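Local coordinates for carbohydrate binding protein, putative, cpb33A (Cellvibrio japonicus, PDB 5FJQ), which acts as a copper-dependent lytic polysaccharide monooxygenase important for efficient use of chitin, this chain being the monooxygenase domain of a longer protein, at residues Val44-Arg50 with Ala168-Gln173; Arg10-Cys14 with Leu70-Asp74; Tyr104-Tyr108 with Ser140-Val144; Cys14-Glu20 with Asn35-Pro41. One frame throughout, in Å; residues are numbered along the deposited sequence.

Contact 1. Residues Val44-Arg50 with Ala168-Gln173; sequences VAVGGVR and AEGFYQ
Val46 and Gly170 form the hydrogen-bonded pair of an antiparallel strand pairing: Val46 N gives to Gly170 O at 2.8 Å, and Gly170 N to Val46 O at 2.9 Å. Beyond it Tyr172 N reaches Val44 O, again at 2.9 Å. At the other end Gly48 N meets Ala168 O at 3.2 Å, from above the carbonyl plane, as the chain bends away; the positive phi of Gly48 (87°) suits glycine.

Through these bonds strand 45-47 joins strand 169-178, whose other neighbours include strand 152-161, and so extends one sheet of the β-sandwich core of this monooxygenase family.

On the face that carries Ala45 and Phe171, Ala45 CB touches Phe171 CE1 at 3.6 Å, a small methyl beside a large ring. The Phe171 side chain comes within about 3 Å of the bound copper (nearest atoms), and its ring meets the copper ligand His1 edge-to-face. On the face of Val46 and Tyr172, the CG2 methyl of the β-branched Val46 packs on Tyr172 CE1, 3.7 Å away. With CG beside its backbone N (chi1 -49°), Tyr172 lays its ring back over Gly170, where the lack of a side chain leaves room for the hydroxyl. Both Val49 methyls lie against that oxygen from the same side, CG1 at 3.7 Å from Tyr172 OH.

Polar ends look elsewhere: Tyr172 OH bonds His53, and Glu169 forms a salt bridge with Arg161.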
loop_
_atom_site.group_PDB
_atom_site.type_symbol
_atom_site.label_atom_id
_atom_site.label_comp_id
_atom_site.label_asym_id
_atom_site.label_seq_id
_atom_site.Cartn_x
_atom_site.Cartn_y
_atom_site.Cartn_z
ATOM N N VAL A 44 4.999 -4.616 6.185
ATOM C CA VAL A 44 3.614 -4.319 6.491
ATOM C C VAL A 44 2.939 -5.626 6.123
ATOM O O VAL A 44 2.415 -5.801 5.001
ATOM C CB VAL A 44 3.098 -3.040 5.734
ATOM C CG1 VAL A 44 1.661 -2.729 6.034
ATOM C CG2 VAL A 44 3.939 -1.805 6.038
ATOM N N ALA A 45 2.979 -6.570 7.073
ATOM C CA ALA A 45 2.903 -8.013 6.747
ATOM C C ALA A 45 1.863 -8.716 7.566
ATOM O O ALA A 45 1.643 -8.344 8.711
ATOM C CB ALA A 45 4.253 -8.706 6.963
ATOM N N VAL A 46 1.268 -9.764 7.018
ATOM C CA VAL A 46 0.371 -10.625 7.811
ATOM C C VAL A 46 0.776 -12.051 7.562
ATOM O O VAL A 46 0.745 -12.500 6.427
ATOM C CB VAL A 46 -1.116 -10.412 7.476
ATOM C CG1 VAL A 46 -2.000 -11.370 8.219
ATOM C CG2 VAL A 46 -1.613 -9.020 7.863
ATOM N N GLY A 47 1.153 -12.789 8.606
ATOM C CA GLY A 47 1.485 -14.209 8.431
ATOM C C GLY A 47 0.225 -15.082 8.355
ATOM O O GLY A 47 -0.784 -14.772 8.958
ATOM N N GLY A 48 0.294 -16.168 7.598
ATOM C CA GLY A 48 -0.787 -17.133 7.468
ATOM C C GLY A 48 -1.826 -16.834 6.403
ATOM O O GLY A 48 -2.772 -17.607 6.253
ATOM N N VAL A 49 -1.686 -15.732 5.671
ATOM C CA VAL A 49 -2.773 -15.310 4.778
ATOM C C VAL A 49 -2.706 -16.081 3.466
ATOM O O VAL A 49 -1.639 -16.281 2.913
ATOM C CB VAL A 49 -2.785 -13.803 4.511
ATOM C CG1 VAL A 49 -4.072 -13.405 3.803
ATOM C CG2 VAL A 49 -2.703 -13.001 5.793
ATOM N N ARG A 50 -3.862 -16.568 3.003
ATOM C CA ARG A 50 -3.960 -17.375 1.787
ATOM C C ARG A 50 -5.121 -16.813 0.949
ATOM O O ARG A 50 -6.279 -17.340 1.013
ATOM C CB ARG A 50 -4.152 -18.866 2.130
ATOM C CG ARG A 50 -3.069 -19.480 3.054
ATOM C CD ARG A 50 -3.001 -20.986 2.965
ATOM N NE ARG A 50 -4.101 -21.562 3.731
ATOM C CZ ARG A 50 -5.274 -21.930 3.220
ATOM N NH1 ARG A 50 -5.550 -21.833 1.905
ATOM N NH2 ARG A 50 -6.192 -22.440 4.037
ATOM N N ALA A 168 2.621 -18.905 3.391
ATOM C CA ALA A 168 1.439 -18.049 3.380
ATOM C C ALA A 168 1.823 -16.746 4.067
ATOM O O ALA A 168 2.278 -16.734 5.188
ATOM C CB ALA A 168 0.283 -18.716 4.111
ATOM N N GLU A 169 1.711 -15.641 3.390
ATOM C CA GLU A 169 2.021 -14.357 4.005
ATOM C C GLU A 169 1.566 -13.314 3.010
ATOM O O GLU A 169 1.541 -13.560 1.763
ATOM C CB GLU A 169 3.530 -14.210 4.324
ATOM C CG GLU A 169 3.888 -13.070 5.257
ATOM C CD GLU A 169 5.403 -13.011 5.542
ATOM O OE1 GLU A 169 6.157 -13.540 4.726
ATOM O OE2 GLU A 169 5.845 -12.498 6.606
ATOM N N GLY A 170 1.161 -12.169 3.562
ATOM C CA GLY A 170 0.643 -11.036 2.780
ATOM C C GLY A 170 1.464 -9.796 3.120
ATOM O O GLY A 170 1.866 -9.619 4.301
ATOM N N PHE A 171 1.757 -8.978 2.101
ATOM C CA PHE A 171 2.301 -7.622 2.284
ATOM C C PHE A 171 1.399 -6.551 1.649
ATOM O O PHE A 171 0.874 -6.725 0.505
ATOM C CB PHE A 171 3.750 -7.512 1.688
ATOM C CG PHE A 171 4.669 -8.530 2.225
ATOM C CD1 PHE A 171 5.364 -8.289 3.449
ATOM C CD2 PHE A 171 4.751 -9.780 1.634
ATOM C CE1 PHE A 171 6.178 -9.277 4.014
ATOM C CE2 PHE A 171 5.545 -10.788 2.214
ATOM C CZ PHE A 171 6.273 -10.535 3.392
ATOM N N TYR A 172 1.257 -5.435 2.370
ATOM C CA TYR A 172 0.212 -4.473 2.064
ATOM C C TYR A 172 0.710 -3.045 1.965
ATOM O O TYR A 172 1.302 -2.542 2.922
ATOM C CB TYR A 172 -0.973 -4.597 3.046
ATOM C CG TYR A 172 -1.420 -6.021 3.186
ATOM C CD1 TYR A 172 -0.832 -6.882 4.146
ATOM C CD2 TYR A 172 -2.454 -6.515 2.394
ATOM C CE1 TYR A 172 -1.229 -8.201 4.236
ATOM C CE2 TYR A 172 -2.877 -7.839 2.509
ATOM C CZ TYR A 172 -2.252 -8.667 3.445
ATOM O OH TYR A 172 -2.627 -9.961 3.548
ATOM N N GLN A 173 0.457 -2.403 0.814
ATOM C CA GLN A 173 0.900 -1.057 0.619
ATOM C C GLN A 173 -0.103 -0.116 0.039
ATOM O O GLN A 173 -0.409 -0.203 -1.171
ATOM C CB GLN A 173 2.102 -1.002 -0.350
ATOM C CG GLN A 173 3.312 -1.795 0.054
ATOM C CD GLN A 173 4.184 -0.970 0.932
ATOM O OE1 GLN A 173 4.748 -0.014 0.477
ATOM N NE2 GLN A 173 4.252 -1.305 2.239
#

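Contact 2. Residues Arg10-Cys14 with Leu70-Asp74; sequences RVIQC and LFGMD
Val11 and Met73 meet at the apolar centre, where Val11 CG1 lies 3.7 Å from Met73 CG and the two side chains are roughly perpendicular to each other. The contact packs helix 10-17 against the 3-10 turn at 71-74, within the helical region that follows strand 2-6 and flanks the β-sandwich. Leu70 extends the apolar patch, its CD2 4.2 Å from Val11 CG1, while the Met73 methyl CE comes to 4.3 Å from Cys14 CB, one turn further along the helix. Methionine suits the place because its unbranched chain can bend at chi2 and chi3 to lie along the helix. Cys14 is itself tied by a disulfide to Cys27.

Toward the edge the aliphatic part of Arg10 covers the thioether, with Arg10 CG 3.8 Å from Met73 SD, as the two long chains run antiparallel alongside each other. A bend at chi3 (-71°) swings the guanidinium toward the carbonyl of Met73. Its main polar partner lies outside, a salt bridge from NH2 to Asp176, and Trp80 adds a cation-pi contact. Arg10 NH1 reaches Met73 O at 2.7 Å, the oxygen lying at the guanidinium edge, in a weak hydrogen bond whose N-H...O angle is 129°.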
loop_
_atom_site.group_PDB
_atom_site.type_symbol
_atom_site.label_atom_id
_atom_site.label_comp_id
_atom_site.label_asym_id
_atom_site.label_seq_id
_atom_site.Cartn_x
_atom_site.Cartn_y
_atom_site.Cartn_z
ATOM N N ARG A 10 2.750 5.259 0.953
ATOM C CA ARG A 10 2.524 6.142 2.096
ATOM C C ARG A 10 3.564 5.910 3.218
ATOM O O ARG A 10 4.017 6.893 3.822
ATOM C CB ARG A 10 1.119 5.892 2.661
ATOM C CG ARG A 10 0.648 7.027 3.551
ATOM C CD ARG A 10 -0.766 6.815 3.976
ATOM N NE ARG A 10 -1.744 6.980 2.920
ATOM C CZ ARG A 10 -3.054 6.753 3.174
ATOM N NH1 ARG A 10 -3.450 6.383 4.402
ATOM N NH2 ARG A 10 -3.971 6.927 2.239
ATOM N N VAL A 11 3.918 4.627 3.493
ATOM C CA VAL A 11 4.938 4.320 4.534
ATOM C C VAL A 11 6.308 4.914 4.028
ATOM O O VAL A 11 7.121 5.389 4.809
ATOM C CB VAL A 11 5.086 2.786 4.917
ATOM C CG1 VAL A 11 3.788 2.261 5.534
ATOM C CG2 VAL A 11 5.517 1.894 3.714
ATOM N N ILE A 12 6.479 5.017 2.715
ATOM C CA ILE A 12 7.810 5.526 2.158
ATOM C C ILE A 12 7.851 7.077 2.056
ATOM O O ILE A 12 8.919 7.768 2.223
ATOM C CB ILE A 12 8.124 4.987 0.707
ATOM C CG1 ILE A 12 8.345 3.454 0.681
ATOM C CG2 ILE A 12 9.358 5.733 0.101
ATOM C CD1 ILE A 12 9.402 2.914 1.603
ATOM N N GLN A 13 6.722 7.629 1.654
ATOM C CA GLN A 13 6.535 9.074 1.695
ATOM C C GLN A 13 6.810 9.582 3.114
ATOM O O GLN A 13 7.619 10.490 3.356
ATOM C CB GLN A 13 5.124 9.421 1.238
ATOM C CG GLN A 13 4.901 9.262 -0.292
ATOM C CD GLN A 13 5.629 10.310 -1.083
ATOM O OE1 GLN A 13 6.464 11.012 -0.531
ATOM N NE2 GLN A 13 5.329 10.430 -2.411
ATOM N N CYS A 14 6.147 9.007 4.053
ATOM C CA CYS A 14 6.386 9.524 5.422
ATOM C C CYS A 14 7.780 9.161 6.035
ATOM O O CYS A 14 8.370 9.999 6.755
ATOM C CB CYS A 14 5.212 9.236 6.314
ATOM S SG CYS A 14 3.757 10.338 6.131
ATOM N N LEU A 70 2.074 1.301 12.859
ATOM C CA LEU A 70 1.748 1.950 11.584
ATOM C C LEU A 70 0.307 2.493 11.564
ATOM O O LEU A 70 -0.192 2.907 10.523
ATOM C CB LEU A 70 1.888 0.982 10.419
ATOM C CG LEU A 70 3.270 0.383 10.171
ATOM C CD1 LEU A 70 3.135 -0.831 9.278
ATOM C CD2 LEU A 70 4.289 1.410 9.588
ATOM N N PHE A 71 -0.354 2.466 12.698
ATOM C CA PHE A 71 -1.722 3.000 12.818
ATOM C C PHE A 71 -1.847 4.461 12.302
ATOM O O PHE A 71 -2.915 4.887 11.937
ATOM C CB PHE A 71 -2.189 2.896 14.258
ATOM C CG PHE A 71 -2.775 1.546 14.634
ATOM C CD1 PHE A 71 -2.773 0.449 13.727
ATOM C CD2 PHE A 71 -3.266 1.346 15.933
ATOM C CE1 PHE A 71 -3.301 -0.796 14.091
ATOM C CE2 PHE A 71 -3.795 0.105 16.306
ATOM C CZ PHE A 71 -3.807 -0.965 15.378
ATOM N N GLY A 72 -0.718 5.191 12.204
ATOM C CA GLY A 72 -0.682 6.559 11.716
ATOM C C GLY A 72 -1.035 6.532 10.211
ATOM O O GLY A 72 -1.698 7.430 9.701
ATOM N N MET A 73 -0.650 5.423 9.572
ATOM C CA MET A 73 -0.951 5.127 8.160
ATOM C C MET A 73 -2.425 4.946 7.849
ATOM O O MET A 73 -2.807 5.054 6.654
ATOM C CB MET A 73 -0.114 3.933 7.613
ATOM C CG MET A 73 1.412 4.118 7.708
ATOM S SD MET A 73 2.002 5.489 6.697
ATOM C CE MET A 73 2.036 6.801 7.908
ATOM N N ASP A 74 -3.246 4.776 8.905
ATOM C CA ASP A 74 -4.653 4.490 8.741
ATOM C C ASP A 74 -5.526 5.724 8.726
ATOM O O ASP A 74 -6.784 5.606 8.623
ATOM C CB ASP A 74 -5.093 3.539 9.818
ATOM C CG ASP A 74 -4.553 2.108 9.607
ATOM O OD1 ASP A 74 -4.473 1.654 8.448
ATOM O OD2 ASP A 74 -4.214 1.407 10.571
#

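Contact 3. Residues Tyr104-Tyr108 with Ser140-Val144; sequences YFRYY and STHNV
The Tyr107 ring carries the Val144 methyl CG2 on one face, 3.8 Å from the centroid and almost on the ring normal, a close CH-pi contact; at its edge, near the plane, stands His142 ND1. The Phe105 ring receives Ser140 CB over a face, 4.1 Å from the centroid, in a second and more tilted CH-pi contact. The CE1 corner of His142 also comes over a face of Phe105, the two rings oblique with their planes 36° apart; the overlap is modelled too close, so its detail is doubtful. His142 in turn has Tyr107 OH at its edge.

These residues lie between the two sheets of the β-sandwich: 104-108 lies on strand 102-109 of the mixed sheet and 140-144 on strand 139-146 of the three-stranded one. The axes of the two strand segments approach to 9.1 Å, crossing at -38°, with no backbone bonding between them, so the join is made by side chains. Aromatic side chains are long enough to span the distance between the two sheets, and Trp159 stacks on Phe105 while Phe92 meets Tyr107.

Tyr107 OH and His142 ND1 are hydrogen-bonded at 2.8 Å, and either could be the donor. His142 holds its CG beside its own backbone N (chi1 -50°), which brings the imidazole against both rings; its rotation about CB-CG points ND1 at the tyrosine hydroxyl. Ser140 OG approaches Phe105 CZ to 3.3 Å, but its hydrogen bonds go to Glu137 and Asn96.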
loop_
_atom_site.group_PDB
_atom_site.type_symbol
_atom_site.label_atom_id
_atom_site.label_comp_id
_atom_site.label_asym_id
_atom_site.label_seq_id
_atom_site.Cartn_x
_atom_site.Cartn_y
_atom_site.Cartn_z
ATOM N N TYR A 104 0.611 -13.709 -6.408
ATOM C CA TYR A 104 0.277 -12.479 -7.172
ATOM C C TYR A 104 0.680 -11.165 -6.525
ATOM O O TYR A 104 0.810 -11.058 -5.271
ATOM C CB TYR A 104 -1.240 -12.399 -7.444
ATOM C CG TYR A 104 -2.116 -12.465 -6.224
ATOM C CD1 TYR A 104 -2.253 -11.354 -5.359
ATOM C CD2 TYR A 104 -2.880 -13.586 -5.976
ATOM C CE1 TYR A 104 -3.104 -11.396 -4.272
ATOM C CE2 TYR A 104 -3.739 -13.651 -4.892
ATOM C CZ TYR A 104 -3.840 -12.562 -4.030
ATOM O OH TYR A 104 -4.652 -12.670 -2.955
ATOM N N PHE A 105 0.842 -10.144 -7.348
ATOM C CA PHE A 105 0.748 -8.757 -6.837
ATOM C C PHE A 105 -0.544 -8.222 -7.398
ATOM O O PHE A 105 -0.747 -8.211 -8.678
ATOM C CB PHE A 105 1.923 -7.847 -7.301
ATOM C CG PHE A 105 3.274 -8.232 -6.699
ATOM C CD1 PHE A 105 4.034 -9.259 -7.255
ATOM C CD2 PHE A 105 3.735 -7.626 -5.521
ATOM C CE1 PHE A 105 5.281 -9.655 -6.708
ATOM C CE2 PHE A 105 4.965 -8.013 -4.974
ATOM C CZ PHE A 105 5.721 -9.043 -5.540
ATOM N N ARG A 106 -1.374 -7.673 -6.518
ATOM C CA ARG A 106 -2.594 -7.034 -6.966
ATOM C C ARG A 106 -2.684 -5.574 -6.581
ATOM O O ARG A 106 -2.230 -5.164 -5.491
ATOM C CB ARG A 106 -3.860 -7.732 -6.386
ATOM C CG ARG A 106 -4.173 -9.030 -7.068
ATOM C CD ARG A 106 -5.360 -9.704 -6.387
ATOM N NE ARG A 106 -5.552 -10.993 -7.053
ATOM C CZ ARG A 106 -6.274 -12.010 -6.571
ATOM N NH1 ARG A 106 -6.816 -11.924 -5.378
ATOM N NH2 ARG A 106 -6.370 -13.155 -7.247
ATOM N N TYR A 107 -3.281 -4.804 -7.496
ATOM C CA TYR A 107 -3.609 -3.436 -7.193
ATOM C C TYR A 107 -5.087 -3.143 -7.231
ATOM O O TYR A 107 -5.814 -3.574 -8.187
ATOM C CB TYR A 107 -2.902 -2.488 -8.156
ATOM C CG TYR A 107 -1.402 -2.648 -8.090
ATOM C CD1 TYR A 107 -0.797 -3.836 -8.506
ATOM C CD2 TYR A 107 -0.605 -1.641 -7.578
ATOM C CE1 TYR A 107 0.591 -3.989 -8.486
ATOM C CE2 TYR A 107 0.791 -1.757 -7.566
ATOM C CZ TYR A 107 1.357 -2.951 -7.945
ATOM O OH TYR A 107 2.681 -3.078 -7.878
ATOM N N TYR A 108 -5.468 -2.252 -6.307
ATOM C CA TYR A 108 -6.867 -1.754 -6.187
ATOM C C TYR A 108 -6.805 -0.258 -6.152
ATOM O O TYR A 108 -5.707 0.336 -5.936
ATOM C CB TYR A 108 -7.540 -2.266 -4.899
ATOM C CG TYR A 108 -7.579 -3.750 -4.823
ATOM C CD1 TYR A 108 -6.405 -4.512 -4.556
ATOM C CD2 TYR A 108 -8.805 -4.428 -4.988
ATOM C CE1 TYR A 108 -6.466 -5.899 -4.518
ATOM C CE2 TYR A 108 -8.852 -5.786 -4.929
ATOM C CZ TYR A 108 -7.729 -6.503 -4.689
ATOM O OH TYR A 108 -7.893 -7.825 -4.677
ATOM N N SER A 140 9.988 -6.011 -8.359
ATOM C CA SER A 140 8.771 -6.528 -8.989
ATOM C C SER A 140 8.088 -5.348 -9.637
ATOM O O SER A 140 7.724 -4.399 -8.974
ATOM C CB SER A 140 7.850 -7.187 -7.916
ATOM O OG SER A 140 8.321 -8.412 -7.480
ATOM N N THR A 141 7.935 -5.389 -10.957
ATOM C CA THR A 141 7.382 -4.267 -11.659
ATOM C C THR A 141 6.060 -4.614 -12.336
ATOM O O THR A 141 5.937 -5.607 -13.054
ATOM C CB THR A 141 8.346 -3.651 -12.741
ATOM O OG1 THR A 141 9.610 -3.372 -12.118
ATOM C CG2 THR A 141 7.778 -2.390 -13.146
ATOM N N HIS A 142 5.070 -3.764 -12.084
ATOM C CA HIS A 142 3.749 -3.987 -12.619
ATOM C C HIS A 142 3.312 -2.707 -13.329
ATOM O O HIS A 142 3.269 -1.652 -12.752
ATOM C CB HIS A 142 2.852 -4.374 -11.448
ATOM C CG HIS A 142 3.447 -5.456 -10.609
ATOM N ND1 HIS A 142 3.844 -5.254 -9.300
ATOM C CD2 HIS A 142 3.768 -6.733 -10.907
ATOM C CE1 HIS A 142 4.380 -6.368 -8.829
ATOM N NE2 HIS A 142 4.315 -7.291 -9.771
ATOM N N ASN A 143 3.058 -2.808 -14.634
ATOM C CA ASN A 143 2.527 -1.687 -15.332
ATOM C C ASN A 143 1.011 -1.599 -15.244
ATOM O O ASN A 143 0.345 -2.163 -16.118
ATOM C CB ASN A 143 2.819 -1.875 -16.787
ATOM C CG ASN A 143 3.831 -0.889 -17.293
ATOM O OD1 ASN A 143 4.957 -0.790 -16.744
ATOM N ND2 ASN A 143 3.448 -0.142 -18.345
ATOM N N VAL A 144 0.498 -0.834 -14.293
ATOM C CA VAL A 144 -0.917 -0.930 -13.842
ATOM C C VAL A 144 -1.630 0.018 -14.733
ATOM O O VAL A 144 -1.079 1.107 -15.016
ATOM C CB VAL A 144 -1.044 -0.454 -12.374
ATOM C CG1 VAL A 144 -2.500 -0.435 -11.880
ATOM C CG2 VAL A 144 -0.187 -1.348 -11.503
#

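Contact 4. Residues Cys14-Glu20 with Asn35-Pro41; sequences CKENGIE and NGGLYTP
Ile19 packs on Leu38 and Tyr39, joining the end of helix 10-17 to the 3-10 turn at 36-39, two pieces of the helical region on the flank of the sandwich. Gly18, the first residue to leave the helix, has the positive phi that glycine takes readily, and the chain then brings Ile19 round to face the turn. In the isoleucine CD1 stands anti to CA (chi2 162°), which carries it over the centre of the Tyr39 ring, 3.6 Å from its centroid. Its other branch, CG2, touches Tyr39 CE2 at 3.7 Å, while Ile19 CG1 packs on Leu38 CB at 3.6 Å. One β-branched residue thus serves two neighbours. Leu38 also points CD1 at Cys14 CB, 4.1 Å away.

The aliphatic part of Lys15, bent at chi3 and chi4, puts CD 3.5 Å from Leu38 O and CE near Pro41 CG.

Glu20 folds back on itself at chi2 (-53°), and this brings its carboxylate to the edge of the Tyr39 ring, nearly coplanar with it. Tyr39 OH donates to the anti lone pair of Glu20 OE2 at 2.8 Å. Asn35 holds CG between its backbone N and carbonyl carbon, a less roomy choice that turns the amide to the Ile19 backbone: ND2 donates to a lone pair of Ile19 O, in the carbonyl plane, at 3.1 Å and 157°.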
loop_
_atom_site.group_PDB
_atom_site.type_symbol
_atom_site.label_atom_id
_atom_site.label_comp_id
_atom_site.label_asym_id
_atom_site.label_seq_id
_atom_site.Cartn_x
_atom_site.Cartn_y
_atom_site.Cartn_z
ATOM N N CYS A 14 6.147 9.007 4.053
ATOM C CA CYS A 14 6.386 9.524 5.422
ATOM C C CYS A 14 7.780 9.161 6.035
ATOM O O CYS A 14 8.370 9.999 6.755
ATOM C CB CYS A 14 5.212 9.236 6.314
ATOM S SG CYS A 14 3.757 10.338 6.131
ATOM N N LYS A 15 8.308 7.967 5.723
ATOM C CA LYS A 15 9.657 7.622 6.163
ATOM C C LYS A 15 10.620 8.723 5.783
ATOM O O LYS A 15 11.333 9.282 6.617
ATOM C CB LYS A 15 10.132 6.261 5.631
ATOM C CG LYS A 15 11.637 6.067 5.728
ATOM C CD LYS A 15 12.039 4.641 5.423
ATOM C CE LYS A 15 12.051 4.351 3.898
ATOM N NZ LYS A 15 13.362 4.865 3.312
ATOM N N GLU A 16 10.539 9.127 4.525
ATOM C CA GLU A 16 11.511 10.013 3.947
ATOM C C GLU A 16 11.288 11.445 4.417
ATOM O O GLU A 16 12.190 12.294 4.331
ATOM C CB GLU A 16 11.295 9.877 2.450
ATOM C CG GLU A 16 12.021 8.661 1.875
ATOM C CD GLU A 16 11.934 8.611 0.368
ATOM O OE1 GLU A 16 11.602 9.648 -0.239
ATOM O OE2 GLU A 16 12.213 7.536 -0.180
ATOM N N ASN A 17 10.080 11.743 4.889
ATOM C CA ASN A 17 9.814 13.063 5.456
ATOM C C ASN A 17 10.376 13.146 6.917
ATOM O O ASN A 17 10.379 14.237 7.508
ATOM C CB ASN A 17 8.328 13.353 5.453
ATOM C CG ASN A 17 7.996 14.753 5.979
ATOM O OD1 ASN A 17 7.354 14.912 7.047
ATOM N ND2 ASN A 17 8.443 15.781 5.236
ATOM N N GLY A 18 10.835 12.018 7.474
ATOM C CA GLY A 18 11.414 11.999 8.872
ATOM C C GLY A 18 10.467 11.327 9.856
ATOM O O GLY A 18 9.352 11.830 10.138
ATOM N N ILE A 19 10.894 10.176 10.379
ATOM C CA ILE A 19 10.051 9.398 11.205
ATOM C C ILE A 19 9.972 10.047 12.613
ATOM O O ILE A 19 8.899 10.139 13.169
ATOM C CB ILE A 19 10.555 7.946 11.318
ATOM C CG1 ILE A 19 10.502 7.259 9.938
ATOM C CG2 ILE A 19 9.740 7.180 12.377
ATOM C CD1 ILE A 19 11.372 5.993 9.854
ATOM N N GLU A 20 11.109 10.518 13.136
ATOM C CA GLU A 20 11.125 11.105 14.497
ATOM C C GLU A 20 10.571 12.548 14.530
ATOM O O GLU A 20 9.832 12.915 15.438
ATOM C CB GLU A 20 12.558 11.015 15.105
ATOM C CG GLU A 20 13.102 9.586 15.094
ATOM C CD GLU A 20 12.128 8.608 15.751
ATOM O OE1 GLU A 20 11.343 9.091 16.579
ATOM O OE2 GLU A 20 12.094 7.385 15.448
ATOM N N ASN A 35 3.758 5.396 14.323
ATOM C CA ASN A 35 4.550 5.344 13.116
ATOM C C ASN A 35 5.940 4.699 13.285
ATOM O O ASN A 35 6.765 4.855 12.418
ATOM C CB ASN A 35 4.740 6.728 12.523
ATOM C CG ASN A 35 5.884 7.534 13.210
ATOM O OD1 ASN A 35 6.351 7.199 14.357
ATOM N ND2 ASN A 35 6.294 8.623 12.551
ATOM N N GLY A 36 6.221 4.028 14.401
ATOM C CA GLY A 36 7.600 3.538 14.545
ATOM C C GLY A 36 7.802 2.347 13.574
ATOM O O GLY A 36 8.930 1.939 13.294
ATOM N N GLY A 37 6.706 1.760 13.069
ATOM C CA GLY A 37 6.888 0.800 11.944
ATOM C C GLY A 37 7.440 1.416 10.647
ATOM O O GLY A 37 7.620 0.725 9.647
ATOM N N LEU A 38 7.657 2.731 10.612
ATOM C CA LEU A 38 8.090 3.365 9.378
ATOM C C LEU A 38 9.538 3.060 9.075
ATOM O O LEU A 38 9.993 3.301 7.935
ATOM C CB LEU A 38 7.845 4.888 9.361
ATOM C CG LEU A 38 6.427 5.470 9.254
ATOM C CD1 LEU A 38 6.459 6.969 9.446
ATOM C CD2 LEU A 38 5.854 5.108 7.899
ATOM N N TYR A 39 10.266 2.539 10.066
ATOM C CA TYR A 39 11.670 2.092 9.878
ATOM C C TYR A 39 11.739 0.775 9.093
ATOM O O TYR A 39 12.812 0.314 8.658
ATOM C CB TYR A 39 12.277 1.811 11.273
ATOM C CG TYR A 39 12.788 3.055 11.881
ATOM C CD1 TYR A 39 14.011 3.636 11.440
ATOM C CD2 TYR A 39 12.041 3.723 12.829
ATOM C CE1 TYR A 39 14.447 4.834 11.990
ATOM C CE2 TYR A 39 12.479 4.905 13.380
ATOM C CZ TYR A 39 13.683 5.435 12.977
ATOM O OH TYR A 39 14.041 6.616 13.554
ATOM N N THR A 40 10.593 0.079 9.028
ATOM C CA THR A 40 10.592 -1.280 8.433
ATOM C C THR A 40 9.419 -1.388 7.427
ATOM O O THR A 40 8.515 -2.211 7.579
ATOM C CB THR A 40 10.474 -2.410 9.495
ATOM O OG1 THR A 40 9.305 -2.198 10.242
ATOM C CG2 THR A 40 11.642 -2.494 10.446
ATOM N N PRO A 41 9.422 -0.501 6.418
ATOM C CA PRO A 41 8.407 -0.401 5.358
ATOM C C PRO A 41 8.138 -1.714 4.596
ATOM O O PRO A 41 7.013 -1.915 4.077
ATOM C CB PRO A 41 9.008 0.653 4.430
ATOM C CG PRO A 41 10.498 0.555 4.652
ATOM C CD PRO A 41 10.545 0.416 6.172
#

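How the contacts relate
From the N terminus, strand 2-6 leads into helix 10-17, which serves both contact 2 and contact 4 and puts Cys14 in each. Contact 4 closes the first loop, around helix 25-33, and is nested inside the longer loop closed by contact 2; their centres lie about 7 Å apart. Contact 1 opens at Val44, before contact 2 has closed, so the two cross, and they touch where Val44 CG2 packs on Leu70 CD1 at 3.5 Å. Contact 3 nests inside the long loop of contact 1. Contacts 2 and 4 thus bind the helical region together, contact 1 links it to a sheet edge, and contact 3 joins the two sheets on the far side of the chain's centre.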